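Local atomic coordinates of Plm1 (PDB entry 4HXY), a protein that probably reduces the beta-ketoacyl intermediate of the first extension module in phoslactomycin biosynthesis, using NADPH, as a ketoreductase domain of a modular polyketide synthase. Residues A[20-28]-A[140-148]. Residues are numbered along the deposited sequence; the frame is centred on the assembly and turned at random.
Sequences TADRVPGNW and RRALAGTLT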
# COMPACT_ATOMS: atom_id res chain seq x y z
N THR A 20 -21.28 19.99 9.27
CA THR A 20 -20.20 20.64 10.00
C THR A 20 -20.67 21.24 11.34
O THR A 20 -21.71 21.92 11.40
CB THR A 20 -19.53 21.74 9.13
OG1 THR A 20 -20.17 23.01 9.34
CG2 THR A 20 -19.60 21.36 7.63
N ALA A 21 -19.91 20.98 12.40
CA ALA A 21 -20.23 21.43 13.76
C ALA A 21 -19.10 22.29 14.32
O ALA A 21 -18.04 22.39 13.72
CB ALA A 21 -20.46 20.22 14.67
N ASP A 22 -19.34 22.90 15.48
CA ASP A 22 -18.33 23.77 16.12
C ASP A 22 -17.55 23.07 17.23
O ASP A 22 -16.49 23.54 17.65
CB ASP A 22 -18.98 25.05 16.67
CG ASP A 22 -19.78 24.80 17.95
OD1 ASP A 22 -20.75 24.01 17.91
OD2 ASP A 22 -19.44 25.41 18.99
N ARG A 23 -18.08 21.95 17.71
CA ARG A 23 -17.46 21.17 18.77
C ARG A 23 -17.97 19.74 18.67
O ARG A 23 -18.88 19.46 17.88
CB ARG A 23 -17.79 21.75 20.15
CG ARG A 23 -19.30 21.79 20.47
CD ARG A 23 -19.59 22.49 21.81
NE ARG A 23 -19.15 21.68 22.96
CZ ARG A 23 -19.82 20.64 23.45
NH1 ARG A 23 -19.33 19.96 24.49
NH2 ARG A 23 -20.98 20.25 22.91
N VAL A 24 -17.38 18.84 19.45
CA VAL A 24 -17.79 17.43 19.46
C VAL A 24 -18.22 17.10 20.88
O VAL A 24 -17.40 17.14 21.79
CB VAL A 24 -16.64 16.49 19.02
CG1 VAL A 24 -17.13 15.05 19.00
CG2 VAL A 24 -16.09 16.90 17.66
N PRO A 25 -19.51 16.79 21.07
CA PRO A 25 -19.93 16.54 22.44
C PRO A 25 -19.52 15.17 22.93
O PRO A 25 -19.35 14.25 22.12
CB PRO A 25 -21.46 16.61 22.34
CG PRO A 25 -21.75 16.13 20.97
CD PRO A 25 -20.61 16.62 20.11
N GLY A 26 -19.39 15.06 24.24
CA GLY A 26 -19.23 13.77 24.90
C GLY A 26 -17.88 13.62 25.58
O GLY A 26 -17.09 14.56 25.69
N ASN A 27 -17.62 12.39 26.02
CA ASN A 27 -16.43 12.04 26.76
C ASN A 27 -15.52 11.25 25.81
O ASN A 27 -15.71 10.05 25.64
CB ASN A 27 -16.86 11.17 27.94
CG ASN A 27 -15.72 10.82 28.87
OD1 ASN A 27 -14.66 11.46 28.89
ND2 ASN A 27 -15.94 9.78 29.68
N TRP A 28 -14.55 11.93 25.20
CA TRP A 28 -13.71 11.30 24.18
C TRP A 28 -12.34 10.96 24.71
O TRP A 28 -11.80 11.67 25.56
CB TRP A 28 -13.61 12.16 22.90
CG TRP A 28 -14.83 12.05 22.05
CD1 TRP A 28 -16.10 12.47 22.37
CD2 TRP A 28 -14.91 11.49 20.74
NE1 TRP A 28 -16.96 12.19 21.34
CE2 TRP A 28 -16.26 11.58 20.33
CE3 TRP A 28 -13.97 10.91 19.87
CZ2 TRP A 28 -16.68 11.13 19.08
CZ3 TRP A 28 -14.40 10.46 18.65
CH2 TRP A 28 -15.74 10.57 18.27
N ARG A 140 -11.35 22.21 11.31
CA ARG A 140 -11.94 21.84 12.60
C ARG A 140 -13.42 21.48 12.48
O ARG A 140 -13.87 20.49 13.06
CB ARG A 140 -11.80 22.96 13.60
CG ARG A 140 -10.41 23.10 14.13
CD ARG A 140 -10.33 24.28 15.08
NE ARG A 140 -10.66 23.93 16.46
CZ ARG A 140 -11.81 24.23 17.08
NH1 ARG A 140 -12.79 24.87 16.45
NH2 ARG A 140 -11.97 23.88 18.34
N ARG A 141 -14.18 22.27 11.72
CA ARG A 141 -15.62 22.06 11.60
C ARG A 141 -15.99 20.86 10.75
O ARG A 141 -16.99 20.18 11.03
CB ARG A 141 -16.31 23.32 11.04
CG ARG A 141 -16.28 24.51 11.97
CD ARG A 141 -17.29 25.58 11.50
NE ARG A 141 -17.05 25.95 10.10
CZ ARG A 141 -16.23 26.92 9.68
NH1 ARG A 141 -15.55 27.68 10.55
NH2 ARG A 141 -16.10 27.15 8.38
N ALA A 142 -15.20 20.59 9.72
CA ALA A 142 -15.41 19.43 8.90
C ALA A 142 -15.20 18.16 9.72
O ALA A 142 -15.95 17.22 9.61
CB ALA A 142 -14.49 19.46 7.68
N LEU A 143 -14.15 18.15 10.54
CA LEU A 143 -13.90 17.00 11.41
C LEU A 143 -14.98 16.82 12.47
O LEU A 143 -15.43 15.74 12.75
CB LEU A 143 -12.53 17.08 12.09
CG LEU A 143 -12.25 15.83 12.93
CD1 LEU A 143 -12.12 14.60 12.07
CD2 LEU A 143 -11.03 16.01 13.72
N ALA A 144 -15.39 17.92 13.07
CA ALA A 144 -16.40 17.85 14.12
C ALA A 144 -17.71 17.30 13.60
O ALA A 144 -18.32 16.46 14.22
CB ALA A 144 -16.60 19.21 14.74
N GLY A 145 -18.11 17.76 12.43
CA GLY A 145 -19.32 17.25 11.77
C GLY A 145 -19.23 15.75 11.51
O GLY A 145 -20.19 15.02 11.70
N THR A 146 -18.04 15.29 11.11
CA THR A 146 -17.82 13.88 10.83
C THR A 146 -17.93 13.04 12.11
O THR A 146 -18.57 12.00 12.10
CB THR A 146 -16.44 13.69 10.14
OG1 THR A 146 -16.46 14.37 8.88
CG2 THR A 146 -16.11 12.22 9.93
N LEU A 147 -17.32 13.50 13.20
CA LEU A 147 -17.32 12.76 14.45
C LEU A 147 -18.67 12.78 15.17
O LEU A 147 -18.97 11.88 15.95
CB LEU A 147 -16.24 13.28 15.40
CG LEU A 147 -14.81 13.16 14.91
CD1 LEU A 147 -13.83 13.70 15.97
CD2 LEU A 147 -14.48 11.70 14.54
N THR A 148 -19.46 13.81 14.91
CA THR A 148 -20.75 13.95 15.59
C THR A 148 -21.88 13.26 14.84
O THR A 148 -22.84 12.78 15.46
CB THR A 148 -21.11 15.43 15.80
OG1 THR A 148 -21.11 16.10 14.53
CG2 THR A 148 -20.12 16.08 16.71
O HOH W 1 -14.88 23.70 19.66
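Thr20 and Ala21 run against the helix 137-148 at Gly145, where the CA atoms of Thr20 and Gly145 are 3.9 Å apart and Ala21 N gives a weak hydrogen bond (3.3 Å) to Arg141 O. The loop joins strands 6-14 and 28-32 in what is probably the structural subdomain of the ketoreductase, a Rossmann-like half far from the NADPH pocket. A CB on Gly145 would clash with Thr20 CA, so the glycine permits this approach. Ala21 O, buried with no hydrogen-bond donor, receives a CA-H...O contact from Arg141 CA at 3.2 Å. Ala144 CB touches both Ala21 CB and Val24 CG2. Val24 holds CG1 anti to its backbone N (chi1 -178°), which directs this methyl at Leu147 CB and Thr148 CG2 while CG2 rests on Ala144. The same CG1 sits 3.5 Å above one face of the Trp28 indole, offset toward the rim. The far end of that ring, CH2, meets Leu147 CB at 4.0 Å, and its NE1 bonds back to Pro25 O, 20° out of the ring plane. A leucine in place of Trp28 would probably leave Pro25 O without this donor and open a gap beside Val24 and Leu147. Phe42 also meets the indole, and Trp86 of strand 85-90 touches Leu147. Nearer the N-terminal end of the helix, a water bridges Asp22 O and Arg140 NH2, whose guanidinium also bonds Ala37 O and Ser40. Thr148 CG2 presses tightly on Pro25 CD, at 3.5 Å, the two side chains crossing at about a right angle.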